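Local coordinates for MdbA protein (Corynebacterium diphtheriae, PDB 5C00) that acts as a thiol-disulfide oxidoreductase of the DsbA family, probably forming disulfide bonds in exported proteins, and is essential for viability, pilus assembly, toxin production and virulence, at residues E20-T25 / T115-R120; A32-A37 / D77-L82; D94-K99 / N129-W134. All coordinates share one frame; numbering follows the deposited sequence.

Contact 2 lies within the thioredoxin-type sheet of this DsbA-like fold, pairing strands 32-36 and 78-85. Contact 1 fastens the chain entering edge strand 25-29 to helix 113-125 of the helical insertion, and along the chain it encloses contact 2. Their centres lie about 12 Å apart and they touch, through T25 and K36 and through Y116, which packs on I33 and L82. Contact 3, inside the insertion, follows contact 2 in series, its segments alternating with those of contact 1; its centre is about 22 Å from that of contact 1 and 25 Å from that of contact 2. Together they cover the sheet, the insertion and the link between them.

Contact 1 (E20-T25 / T115-R120); sequences ESVSFT and TYWNYR
The extended loop 20-25 runs past one side of helix 113-125, E20 CA lying 6.6 Å from N118 CA. N118 reads the backbone of E20 with both ends of its amide: OD1 accepts from E20 N at 2.8 Å, the donor tilted out of the carbonyl plane, while ND2 gives an almost straight bond (169°) to E20 O, in plane at both ends and on a lone pair. ND2 also bonds E114 O one turn earlier, which fixes the rotation of the amide. Through this pair the chain leading into edge strand 25-29 is fastened to the helical insertion of the DsbA-like fold. W117, its CG anti to the backbone N (chi1 175°), carries its indole outward to the loop. In one of two conformers of E20, W117 NE1 donates a hydrogen bond to E20 OE1 at 2.9 Å, though the second makes this less certain; OE1 lies in the indole plane, whereas NE1 approaches from above the carboxylate plane. V22 CG1 sits over the five-membered ring, 4.0 Å from its centroid, a CH-pi contact. F24 directs its CZ edge at the six-membered ring in an offset edge-to-face pair, planes 82° apart, and L35 touches both rings.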
ATOM      1  N   GLU A  20       3.215  -2.810  14.592  1.00 25.47           N
ATOM      2  CA  GLU A  20       4.669  -2.819  14.456  0.60 25.76           C
ATOM      3  C   GLU A  20       5.143  -1.381  14.472  1.00 24.44           C
ATOM      4  O   GLU A  20       4.510  -0.510  13.904  1.00 23.04           O
ATOM      5  CB  GLU A  20       5.083  -3.519  13.152  0.60 27.45           C
ATOM      6  CG  GLU A  20       6.516  -3.270  12.676  0.60 29.45           C
ATOM      7  CD  GLU A  20       6.856  -3.974  11.364  0.60 30.51           C
ATOM      8  OE1 GLU A  20       5.933  -4.370  10.600  0.60 30.75           O
ATOM      9  OE2 GLU A  20       8.066  -4.122  11.073  0.60 33.62           O
ATOM     10  N   SER A  21       6.253  -1.141  15.156  1.00 22.64           N
ATOM     11  CA  SER A  21       6.877   0.157  15.202  0.60 23.55           C
ATOM     12  C   SER A  21       7.713   0.307  13.925  1.00 23.06           C
ATOM     13  O   SER A  21       8.421  -0.611  13.586  1.00 23.82           O
ATOM     14  CB  SER A  21       7.801   0.186  16.399  0.60 23.27           C
ATOM     15  OG  SER A  21       8.519   1.377  16.459  0.60 24.60           O
ATOM     16  N   VAL A  22       7.695   1.479  13.297  1.00 21.94           N
ATOM     17  CA  VAL A  22       8.533   1.717  12.107  1.00 24.05           C
ATOM     18  C   VAL A  22       9.112   3.096  12.275  1.00 24.17           C
ATOM     19  O   VAL A  22       8.495   3.942  12.906  1.00 24.75           O
ATOM     20  CB  VAL A  22       7.729   1.658  10.794  1.00 25.73           C
ATOM     21  CG1 VAL A  22       7.181   0.246  10.561  1.00 27.64           C
ATOM     22  CG2 VAL A  22       6.606   2.694  10.788  1.00 27.79           C
ATOM     23  N   SER A  23      10.321   3.301  11.785  1.00 23.53           N
ATOM     24  CA  SER A  23      10.963   4.591  11.980  1.00 23.70           C
ATOM     25  C   SER A  23      11.050   5.409  10.695  1.00 23.81           C
ATOM     26  O   SER A  23      11.656   6.487  10.704  1.00 25.88           O
ATOM     27  CB  SER A  23      12.346   4.394  12.528  1.00 25.07           C
ATOM     28  OG  SER A  23      13.095   3.563  11.648  1.00 26.05           O
ATOM     29  N   PHE A  24      10.482   4.919   9.598  1.00 20.96           N
ATOM     30  CA  PHE A  24      10.522   5.634   8.331  1.00 21.41           C
ATOM     31  C   PHE A  24       9.418   6.665   8.272  1.00 21.54           C
ATOM     32  O   PHE A  24       8.513   6.672   9.110  1.00 20.71           O
ATOM     33  CB  PHE A  24      10.504   4.673   7.121  1.00 20.91           C
ATOM     34  CG  PHE A  24       9.350   3.708   7.084  1.00 20.96           C
ATOM     35  CD1 PHE A  24       8.064   4.141   6.784  1.00 22.39           C
ATOM     36  CD2 PHE A  24       9.535   2.358   7.347  1.00 21.78           C
ATOM     37  CE1 PHE A  24       6.990   3.248   6.732  1.00 22.61           C
ATOM     38  CE2 PHE A  24       8.462   1.469   7.284  1.00 22.05           C
ATOM     39  CZ  PHE A  24       7.197   1.917   6.995  1.00 21.79           C
ATOM     40  N   THR A  25       9.481   7.534   7.277  1.00 21.77           N
ATOM     41  CA  THR A  25       8.396   8.482   7.022  1.00 21.61           C
ATOM     42  C   THR A  25       7.909   8.253   5.575  1.00 21.88           C
ATOM     43  O   THR A  25       8.232   7.225   4.909  1.00 19.42           O
ATOM     44  CB  THR A  25       8.872   9.953   7.300  1.00 22.84           C
ATOM     45  OG1 THR A  25       7.785  10.878   7.173  1.00 24.05           O
ATOM     46  CG2 THR A  25       9.950  10.343   6.363  1.00 22.48           C
ATOM     47  N   THR A 115       0.497   4.067  11.383  1.00 18.14           N
ATOM     48  CA  THR A 115      -0.853   3.560  11.109  1.00 18.04           C
ATOM     49  C   THR A 115      -0.983   3.018   9.678  1.00 16.33           C
ATOM     50  O   THR A 115      -1.448   1.897   9.447  1.00 16.62           O
ATOM     51  CB  THR A 115      -1.885   4.691  11.388  1.00 19.82           C
ATOM     52  OG1 THR A 115      -1.794   5.023  12.775  1.00 22.97           O
ATOM     53  CG2 THR A 115      -3.272   4.222  11.130  1.00 20.19           C
ATOM     54  N   TYR A 116      -0.495   3.799   8.708  1.00 16.44           N
ATOM     55  CA  TYR A 116      -0.512   3.389   7.314  1.00 16.10           C
ATOM     56  C   TYR A 116       0.157   2.038   7.138  1.00 15.94           C
ATOM     57  O   TYR A 116      -0.413   1.095   6.561  1.00 15.29           O
ATOM     58  CB  TYR A 116       0.170   4.399   6.424  1.00 16.42           C
ATOM     59  CG  TYR A 116       0.308   3.861   5.035  1.00 16.34           C
ATOM     60  CD1 TYR A 116      -0.800   3.761   4.190  1.00 16.66           C
ATOM     61  CD2 TYR A 116       1.500   3.334   4.594  1.00 15.87           C
ATOM     62  CE1 TYR A 116      -0.692   3.189   2.942  1.00 16.33           C
ATOM     63  CE2 TYR A 116       1.600   2.737   3.361  1.00 16.15           C
ATOM     64  CZ  TYR A 116       0.485   2.670   2.557  1.00 16.40           C
ATOM     65  OH  TYR A 116       0.601   2.118   1.332  1.00 17.21           O
ATOM     66  N   TRP A 117       1.365   1.928   7.651  1.00 15.50           N
ATOM     67  CA  TRP A 117       2.080   0.668   7.455  1.00 17.24           C
ATOM     68  C   TRP A 117       1.322  -0.549   8.014  1.00 16.80           C
ATOM     69  O   TRP A 117       1.198  -1.609   7.376  1.00 15.69           O
ATOM     70  CB  TRP A 117       3.441   0.785   8.113  1.00 19.14           C
ATOM     71  CG  TRP A 117       4.145  -0.463   8.059  1.00 20.01           C
ATOM     72  CD1 TRP A 117       4.316  -1.325   9.057  1.00 22.15           C
ATOM     73  CD2 TRP A 117       4.733  -1.040   6.906  1.00 21.10           C
ATOM     74  NE1 TRP A 117       5.001  -2.430   8.617  1.00 23.74           N
ATOM     75  CE2 TRP A 117       5.285  -2.266   7.302  1.00 21.91           C
ATOM     76  CE3 TRP A 117       4.873  -0.624   5.568  1.00 22.11           C
ATOM     77  CZ2 TRP A 117       5.944  -3.104   6.416  1.00 24.27           C
ATOM     78  CZ3 TRP A 117       5.542  -1.466   4.680  1.00 23.33           C
ATOM     79  CH2 TRP A 117       6.072  -2.680   5.123  1.00 23.78           C
ATOM     80  N   ASN A 118       0.830  -0.401   9.240  1.00 15.52           N
ATOM     81  CA  ASN A 118       0.106  -1.504   9.857  1.00 16.67           C
ATOM     82  C   ASN A 118      -1.241  -1.783   9.212  1.00 15.41           C
ATOM     83  O   ASN A 118      -1.674  -2.930   9.170  1.00 15.59           O
ATOM     84  CB  ASN A 118      -0.040  -1.239  11.347  1.00 16.77           C
ATOM     85  CG  ASN A 118       1.271  -1.485  12.083  1.00 18.98           C
ATOM     86  OD1 ASN A 118       1.680  -2.636  12.270  1.00 19.52           O
ATOM     87  ND2 ASN A 118       1.976  -0.411  12.406  1.00 18.63           N
ATOM     88  N   TYR A 119      -1.876  -0.738   8.693  1.00 15.44           N
ATOM     89  CA  TYR A 119      -3.145  -0.862   7.998  1.00 15.79           C
ATOM     90  C   TYR A 119      -2.967  -1.595   6.694  1.00 15.01           C
ATOM     91  O   TYR A 119      -3.677  -2.556   6.418  1.00 16.56           O
ATOM     92  CB  TYR A 119      -3.734   0.503   7.761  1.00 17.58           C
ATOM     93  CG  TYR A 119      -5.139   0.511   7.271  1.00 17.23           C
ATOM     94  CD1 TYR A 119      -6.156  -0.013   8.025  1.00 17.93           C
ATOM     95  CD2 TYR A 119      -5.461   1.065   6.078  1.00 18.66           C
ATOM     96  CE1 TYR A 119      -7.474   0.025   7.612  1.00 18.07           C
ATOM     97  CE2 TYR A 119      -6.791   1.093   5.646  1.00 19.53           C
ATOM     98  CZ  TYR A 119      -7.792   0.615   6.425  1.00 18.81           C
ATOM     99  OH  TYR A 119      -9.119   0.694   5.995  1.00 17.70           O
ATOM    100  N   ARG A 120      -1.952  -1.236   5.917  1.00 15.55           N
ATOM    101  CA  ARG A 120      -1.614  -1.969   4.680  1.00 16.39           C
ATOM    102  C   ARG A 120      -1.372  -3.451   4.968  1.00 16.89           C
ATOM    103  O   ARG A 120      -1.894  -4.321   4.237  1.00 16.73           O
ATOM    104  CB  ARG A 120      -0.359  -1.352   4.016  1.00 17.53           C
ATOM    105  CG  ARG A 120       0.259  -2.216   2.910  1.00 19.25           C
ATOM    106  CD  ARG A 120       1.450  -1.516   2.258  1.00 21.20           C
ATOM    107  NE  ARG A 120       2.097  -2.402   1.280  1.00 21.97           N
ATOM    108  CZ  ARG A 120       2.989  -3.356   1.590  1.00 27.43           C
ATOM    109  NH1 ARG A 120       3.329  -3.572   2.843  1.00 28.27           N
ATOM    110  NH2 ARG A 120       3.527  -4.143   0.639  1.00 29.30           N
TER

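Contact 2 (A32-A37 / D77-L82)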
ATOM      1  N   ALA A  32       2.194   7.878  -6.169  1.00 21.44           N
ATOM      2  CA  ALA A  32       2.776   6.840  -5.349  1.00 21.53           C
ATOM      3  C   ALA A  32       2.646   7.223  -3.908  1.00 21.47           C
ATOM      4  O   ALA A  32       2.596   8.426  -3.538  1.00 20.02           O
ATOM      5  CB  ALA A  32       4.234   6.648  -5.676  1.00 22.61           C
ATOM      6  N   ILE A  33       2.611   6.194  -3.075  1.00 21.15           N
ATOM      7  CA  ILE A  33       2.803   6.383  -1.680  1.00 20.13           C
ATOM      8  C   ILE A  33       4.258   6.038  -1.462  1.00 20.72           C
ATOM      9  O   ILE A  33       4.665   4.888  -1.608  1.00 20.07           O
ATOM     10  CB  ILE A  33       1.853   5.517  -0.834  1.00 19.61           C
ATOM     11  CG1 ILE A  33       0.402   5.940  -1.058  1.00 19.99           C
ATOM     12  CG2 ILE A  33       2.238   5.622   0.638  1.00 19.15           C
ATOM     13  CD1 ILE A  33      -0.634   4.877  -0.753  1.00 21.16           C
ATOM     14  N   VAL A  34       5.031   7.043  -1.094  1.00 19.61           N
ATOM     15  CA  VAL A  34       6.463   6.908  -1.016  1.00 21.07           C
ATOM     16  C   VAL A  34       6.933   6.672   0.421  1.00 21.52           C
ATOM     17  O   VAL A  34       6.585   7.434   1.312  1.00 24.64           O
ATOM     18  CB  VAL A  34       7.157   8.163  -1.617  1.00 23.47           C
ATOM     19  CG1 VAL A  34       8.650   7.901  -1.781  1.00 23.79           C
ATOM     20  CG2 VAL A  34       6.572   8.508  -2.976  1.00 23.54           C
ATOM     21  N   LEU A  35       7.660   5.577   0.663  1.00 19.87           N
ATOM     22  CA  LEU A  35       8.210   5.300   1.993  1.00 19.43           C
ATOM     23  C   LEU A  35       9.703   5.504   1.954  1.00 19.72           C
ATOM     24  O   LEU A  35      10.363   5.015   1.054  1.00 21.92           O
ATOM     25  CB  LEU A  35       7.882   3.879   2.430  1.00 19.02           C
ATOM     26  CG  LEU A  35       6.404   3.557   2.374  1.00 18.57           C
ATOM     27  CD1 LEU A  35       6.236   2.130   2.854  1.00 19.53           C
ATOM     28  CD2 LEU A  35       5.595   4.486   3.240  1.00 19.37           C
ATOM     29  N   LYS A  36      10.220   6.251   2.906  1.00 20.31           N
ATOM     30  CA  LYS A  36      11.613   6.666   2.912  1.00 21.71           C
ATOM     31  C   LYS A  36      12.072   7.009   4.301  1.00 21.85           C
ATOM     32  O   LYS A  36      11.292   7.451   5.120  1.00 22.78           O
ATOM     33  CB  LYS A  36      11.756   7.895   2.018  1.00 24.63           C
ATOM     34  CG  LYS A  36      10.729   8.955   2.356  1.00 27.25           C
ATOM     35  CD  LYS A  36      10.673  10.071   1.301  1.00 31.83           C
ATOM     36  CE  LYS A  36       9.232  10.518   1.071  1.00 33.79           C
ATOM     37  NZ  LYS A  36       9.150  11.864   0.377  1.00 38.25           N
ATOM     38  N   ALA A  37      13.352   6.815   4.569  1.00 21.86           N
ATOM     39  CA  ALA A  37      13.947   7.300   5.773  1.00 22.46           C
ATOM     40  C   ALA A  37      13.941   8.836   5.796  1.00 23.42           C
ATOM     41  O   ALA A  37      14.018   9.470   4.755  1.00 24.43           O
ATOM     42  CB  ALA A  37      15.354   6.789   5.892  1.00 23.30           C
ATOM     43  N   ASP A  77      18.719   2.936   2.346  1.00 28.15           N
ATOM     44  CA  ASP A  77      19.263   2.294   1.140  1.00 29.86           C
ATOM     45  C   ASP A  77      18.311   2.254  -0.047  1.00 28.30           C
ATOM     46  O   ASP A  77      18.757   2.148  -1.212  1.00 27.79           O
ATOM     47  CB  ASP A  77      19.687   0.842   1.438  1.00 33.17           C
ATOM     48  CG  ASP A  77      20.898   0.759   2.392  1.00 39.64           C
ATOM     49  OD1 ASP A  77      21.785   1.631   2.286  1.00 39.23           O
ATOM     50  OD2 ASP A  77      20.934  -0.162   3.247  1.00 45.98           O
ATOM     51  N   ILE A  78      17.005   2.233   0.226  1.00 25.24           N
ATOM     52  CA  ILE A  78      16.002   2.320  -0.816  1.00 23.53           C
ATOM     53  C   ILE A  78      14.923   3.320  -0.473  1.00 22.72           C
ATOM     54  O   ILE A  78      14.679   3.578   0.704  1.00 21.07           O
ATOM     55  CB  ILE A  78      15.351   0.956  -1.075  1.00 23.20           C
ATOM     56  CG1 ILE A  78      14.606   0.407   0.130  1.00 22.10           C
ATOM     57  CG2 ILE A  78      16.429  -0.018  -1.473  1.00 23.79           C
ATOM     58  CD1 ILE A  78      13.872  -0.871  -0.186  1.00 21.40           C
ATOM     59  N   VAL A  79      14.339   3.898  -1.508  1.00 21.79           N
ATOM     60  CA  VAL A  79      13.129   4.694  -1.404  1.00 23.27           C
ATOM     61  C   VAL A  79      12.050   3.959  -2.175  1.00 22.19           C
ATOM     62  O   VAL A  79      12.253   3.647  -3.329  1.00 24.29           O
ATOM     63  CB  VAL A  79      13.374   6.093  -1.958  1.00 24.62           C
ATOM     64  CG1 VAL A  79      12.079   6.887  -2.034  1.00 24.93           C
ATOM     65  CG2 VAL A  79      14.361   6.792  -1.031  1.00 25.42           C
ATOM     66  N   VAL A  80      10.948   3.604  -1.516  1.00 20.86           N
ATOM     67  CA  VAL A  80       9.930   2.769  -2.154  1.00 19.36           C
ATOM     68  C   VAL A  80       8.691   3.530  -2.593  1.00 19.66           C
ATOM     69  O   VAL A  80       7.963   4.137  -1.782  1.00 19.78           O
ATOM     70  CB  VAL A  80       9.504   1.564  -1.270  1.00 18.21           C
ATOM     71  CG1 VAL A  80       8.495   0.724  -2.038  1.00 18.69           C
ATOM     72  CG2 VAL A  80      10.716   0.706  -0.943  1.00 18.36           C
ATOM     73  N   ASN A  81       8.480   3.542  -3.891  1.00 18.36           N
ATOM     74  CA  ASN A  81       7.264   4.078  -4.414  1.00 19.39           C
ATOM     75  C   ASN A  81       6.223   2.978  -4.539  1.00 17.45           C
ATOM     76  O   ASN A  81       6.268   2.198  -5.480  1.00 16.84           O
ATOM     77  CB  ASN A  81       7.503   4.724  -5.770  1.00 20.72           C
ATOM     78  CG  ASN A  81       8.556   5.796  -5.698  1.00 24.99           C
ATOM     79  OD1 ASN A  81       8.270   6.920  -5.347  1.00 27.07           O
ATOM     80  ND2 ASN A  81       9.785   5.436  -5.995  1.00 30.92           N
ATOM     81  N   LEU A  82       5.247   2.991  -3.630  1.00 16.37           N
ATOM     82  CA  LEU A  82       4.155   2.063  -3.656  1.00 17.04           C
ATOM     83  C   LEU A  82       3.120   2.609  -4.640  1.00 16.99           C
ATOM     84  O   LEU A  82       2.570   3.714  -4.435  1.00 17.96           O
ATOM     85  CB  LEU A  82       3.522   1.860  -2.279  1.00 16.94           C
ATOM     86  CG  LEU A  82       4.405   1.186  -1.235  1.00 19.03           C
ATOM     87  CD1 LEU A  82       3.711   1.301   0.102  1.00 18.58           C
ATOM     88  CD2 LEU A  82       4.665  -0.257  -1.592  1.00 19.97           C
TER
HETATM   89  O   HOH W   1      15.143   5.241   2.876  1.00 22.19           O
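I33 and L82 form an antiparallel hydrogen-bonded pair, as do L35 and V80, so four backbone bonds join strands 32-36 and 78-85. I33 N donates to L82 O and L82 N to I33 O, both at 2.8 Å. L35 N gives to V80 O at 2.9 Å and V80 N returns to L35 O at 3.0 Å. V80 O also receives a CA-H...O contact from V34 CA at 3.2 Å. Where the strands part, a water continues the ladder, accepting from A37 N and donating to I78 O. The outward-facing backbone groups of V34 and V79 are bonded to the flanking strands, V34 to S27 and V79 to K45 and I47.

On the face of V34 and N81, the non-hydrogen-bonded pair, the two side chains lie side by side. N81 OD1 rests against V34 CG2 (3.3 Å), while its ND2 donates to I47 O in the next strand; V34 CG1, anti to its backbone N (chi1 -169°), meets V79 CG1 at 3.6 Å. On the other face L35 CD1 touches L82 CD1; L35 packs on I73 of helix 56-74 and on W113, and L82 on Y116 of helix 113-125. The ladder adds an N-terminal strand antiparallel to the outer strand of the thioredoxin-fold core, as in DsbA-like proteins.

Contact 3 (D94-K99 / N129-W134)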
ATOM      1  N   ASP A  94     -15.168   0.761  -8.166  1.00 23.49           N
ATOM      2  CA  ASP A  94     -15.551   0.762  -6.746  1.00 21.95           C
ATOM      3  C   ASP A  94     -15.716  -0.656  -6.165  1.00 20.85           C
ATOM      4  O   ASP A  94     -16.620  -0.900  -5.365  1.00 21.05           O
ATOM      5  CB  ASP A  94     -16.811   1.606  -6.538  1.00 23.31           C
ATOM      6  CG  ASP A  94     -17.044   1.994  -5.096  1.00 25.01           C
ATOM      7  OD1 ASP A  94     -16.174   1.890  -4.236  1.00 26.07           O
ATOM      8  OD2 ASP A  94     -18.124   2.475  -4.805  1.00 27.45           O
ATOM      9  N   GLY A  95     -14.811  -1.554  -6.528  1.00 19.35           N
ATOM     10  CA  GLY A  95     -14.779  -2.847  -5.873  1.00 19.53           C
ATOM     11  C   GLY A  95     -13.806  -2.907  -4.741  1.00 17.42           C
ATOM     12  O   GLY A  95     -13.379  -1.918  -4.200  1.00 16.24           O
ATOM     13  N   ASN A  96     -13.469  -4.123  -4.349  1.00 16.84           N
ATOM     14  CA  ASN A  96     -12.672  -4.302  -3.176  1.00 17.73           C
ATOM     15  C   ASN A  96     -11.315  -3.625  -3.348  1.00 16.90           C
ATOM     16  O   ASN A  96     -10.826  -3.066  -2.428  1.00 15.65           O
ATOM     17  CB  ASN A  96     -12.442  -5.784  -2.941  1.00 20.15           C
ATOM     18  CG  ASN A  96     -11.717  -6.048  -1.658  1.00 21.21           C
ATOM     19  OD1 ASN A  96     -12.312  -5.956  -0.580  1.00 26.36           O
ATOM     20  ND2 ASN A  96     -10.430  -6.326  -1.736  1.00 21.48           N
ATOM     21  N   SER A  97     -10.691  -3.719  -4.529  1.00 16.64           N
ATOM     22  CA  SER A  97      -9.352  -3.144  -4.719  1.00 16.76           C
ATOM     23  C   SER A  97      -9.402  -1.621  -4.537  1.00 16.61           C
ATOM     24  O   SER A  97      -8.500  -1.001  -3.944  1.00 17.25           O
ATOM     25  CB  SER A  97      -8.815  -3.500  -6.136  1.00 16.73           C
ATOM     26  OG  SER A  97      -8.676  -4.933  -6.312  1.00 19.18           O
ATOM     27  N   THR A  98     -10.464  -1.014  -5.029  1.00 16.92           N
ATOM     28  CA  THR A  98     -10.633   0.442  -4.846  1.00 17.54           C
ATOM     29  C   THR A  98     -10.964   0.811  -3.419  1.00 16.83           C
ATOM     30  O   THR A  98     -10.417   1.776  -2.890  1.00 16.24           O
ATOM     31  CB  THR A  98     -11.671   1.037  -5.805  1.00 18.39           C
ATOM     32  OG1 THR A  98     -11.276   0.750  -7.146  1.00 19.87           O
ATOM     33  CG2 THR A  98     -11.759   2.600  -5.595  1.00 17.98           C
ATOM     34  N   LYS A  99     -11.891   0.095  -2.802  1.00 16.75           N
ATOM     35  CA  LYS A  99     -12.245   0.383  -1.401  1.00 17.36           C
ATOM     36  C   LYS A  99     -11.042   0.281  -0.447  1.00 16.60           C
ATOM     37  O   LYS A  99     -10.776   1.188   0.370  1.00 16.62           O
ATOM     38  CB  LYS A  99     -13.391  -0.508  -0.950  1.00 18.23           C
ATOM     39  CG  LYS A  99     -14.727  -0.104  -1.512  1.00 19.55           C
ATOM     40  CD  LYS A  99     -15.823  -1.069  -1.056  1.00 21.52           C
ATOM     41  CE  LYS A  99     -17.203  -0.513  -1.419  1.00 23.32           C
ATOM     42  NZ  LYS A  99     -17.462  -0.569  -2.876  1.00 25.12           N
ATOM     43  N   ASN A 129     -10.499 -12.828   3.777  1.00 27.48           N
ATOM     44  CA  ASN A 129     -11.669 -12.603   4.650  1.00 27.76           C
ATOM     45  C   ASN A 129     -12.398 -11.277   4.439  1.00 26.48           C
ATOM     46  O   ASN A 129     -13.559 -11.118   4.788  1.00 30.83           O
ATOM     47  CB  ASN A 129     -11.207 -12.712   6.114  1.00 29.84           C
ATOM     48  CG  ASN A 129     -10.656 -14.069   6.414  1.00 32.43           C
ATOM     49  OD1 ASN A 129     -11.317 -15.058   6.128  1.00 32.97           O
ATOM     50  ND2 ASN A 129      -9.398 -14.138   6.879  1.00 34.24           N
ATOM     51  N   ILE A 130     -11.709 -10.333   3.857  1.00 22.34           N
ATOM     52  CA  ILE A 130     -12.204  -9.012   3.622  1.00 21.62           C
ATOM     53  C   ILE A 130     -12.947  -8.988   2.296  1.00 21.99           C
ATOM     54  O   ILE A 130     -13.983  -8.354   2.154  1.00 21.79           O
ATOM     55  CB  ILE A 130     -11.010  -8.053   3.519  1.00 21.38           C
ATOM     56  CG1 ILE A 130     -10.444  -7.781   4.890  1.00 21.09           C
ATOM     57  CG2 ILE A 130     -11.368  -6.711   2.830  1.00 21.92           C
ATOM     58  CD1 ILE A 130      -9.110  -7.068   4.841  1.00 20.20           C
ATOM     59  N   TYR A 131     -12.370  -9.671   1.322  1.00 23.19           N
ATOM     60  CA  TYR A 131     -12.742  -9.539  -0.084  1.00 22.16           C
ATOM     61  C   TYR A 131     -14.245  -9.818  -0.282  1.00 21.72           C
ATOM     62  O   TYR A 131     -14.724 -10.921  -0.050  1.00 19.32           O
ATOM     63  CB  TYR A 131     -11.903 -10.510  -0.930  1.00 22.99           C
ATOM     64  CG  TYR A 131     -12.152 -10.314  -2.410  1.00 23.21           C
ATOM     65  CD1 TYR A 131     -11.525  -9.292  -3.097  1.00 22.67           C
ATOM     66  CD2 TYR A 131     -13.072 -11.117  -3.097  1.00 23.63           C
ATOM     67  CE1 TYR A 131     -11.786  -9.061  -4.446  1.00 23.85           C
ATOM     68  CE2 TYR A 131     -13.345 -10.898  -4.452  1.00 25.13           C
ATOM     69  CZ  TYR A 131     -12.698  -9.847  -5.107  1.00 25.77           C
ATOM     70  OH  TYR A 131     -12.937  -9.624  -6.439  1.00 28.80           O
ATOM     71  N   GLY A 132     -14.969  -8.814  -0.735  1.00 20.97           N
ATOM     72  CA  GLY A 132     -16.417  -8.960  -0.979  1.00 21.15           C
ATOM     73  C   GLY A 132     -17.313  -8.906   0.246  1.00 23.49           C
ATOM     74  O   GLY A 132     -18.547  -9.069   0.122  1.00 25.09           O
ATOM     75  N   LYS A 133     -16.715  -8.837   1.442  1.00 21.26           N
ATOM     76  CA  LYS A 133     -17.460  -8.871   2.667  1.00 22.17           C
ATOM     77  C   LYS A 133     -17.442  -7.521   3.337  1.00 21.72           C
ATOM     78  O   LYS A 133     -18.413  -7.171   3.990  1.00 21.45           O
ATOM     79  CB  LYS A 133     -16.985 -10.037   3.578  1.00 25.90           C
ATOM     80  CG  LYS A 133     -17.043 -11.312   2.736  1.00 30.12           C
ATOM     81  CD  LYS A 133     -16.671 -12.590   3.413  1.00 35.49           C
ATOM     82  CE  LYS A 133     -16.572 -13.676   2.347  1.00 39.42           C
ATOM     83  NZ  LYS A 133     -15.392 -13.432   1.438  1.00 39.59           N
ATOM     84  N   TRP A 134     -16.378  -6.741   3.145  1.00 20.34           N
ATOM     85  CA  TRP A 134     -16.282  -5.419   3.790  1.00 20.05           C
ATOM     86  C   TRP A 134     -16.768  -4.308   2.865  1.00 20.52           C
ATOM     87  O   TRP A 134     -16.521  -4.336   1.646  1.00 21.11           O
ATOM     88  CB  TRP A 134     -14.853  -5.101   4.217  1.00 19.10           C
ATOM     89  CG  TRP A 134     -14.378  -5.828   5.425  1.00 20.59           C
ATOM     90  CD1 TRP A 134     -14.892  -6.942   5.964  1.00 21.87           C
ATOM     91  CD2 TRP A 134     -13.169  -5.569   6.121  1.00 20.71           C
ATOM     92  NE1 TRP A 134     -14.132  -7.350   7.017  1.00 22.43           N
ATOM     93  CE2 TRP A 134     -13.067  -6.509   7.139  1.00 21.03           C
ATOM     94  CE3 TRP A 134     -12.195  -4.589   6.008  1.00 21.21           C
ATOM     95  CZ2 TRP A 134     -11.986  -6.546   8.006  1.00 21.84           C
ATOM     96  CZ3 TRP A 134     -11.133  -4.605   6.887  1.00 21.64           C
ATOM     97  CH2 TRP A 134     -11.041  -5.567   7.868  1.00 20.89           C
TER
HETATM   98  O   HOH W   2     -14.936  -5.525  -0.265  1.00 27.90           O
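N96 lies against Y131 and I130, its side chain carrying most of the contact between the start of helix 96-109 and the turn after helix 127-130. Its CG is anti to the backbone N (chi1 -175°), which carries the amide to the turn 130-132. ND2 comes to the edge of the Y131 ring, 3.4 Å from CD1, the amide and ring planes 63° apart, and N96 CB lies 3.6 Å from Y131 CD1, above the plane of the ring. The other end of the amide, OD1, lies 3.6 Å from I130 CG2.

One water bridges N96 OD1, W134 O and, weakly, G132 N. It donates to N96 OD1 at 2.7 Å and to W134 O at 2.8 Å, and accepts from G132 N. The ND2 end of the amide donates to S54 OG, which also bonds S97 OG, so both ends of N96 are held.

Further out, I130 O takes the backbone N-H groups of both K133 and W134, curling the chain back after the helix. K133 NZ bonds Y131 O at 3.0 Å. I130 CG1 lies over the centre of the W134 ring, and F139 of helix 136-145 packs edge-to-face on that tryptophan. On the opposing segment, G95 is the N-cap of helix 96-109. The contact joins two parts of the helical insertion of a DsbA-like fold. Through N96 it also bonds S54, next to C55 of the probable active-site CxxC motif of thioredoxin-fold oxidoreductases.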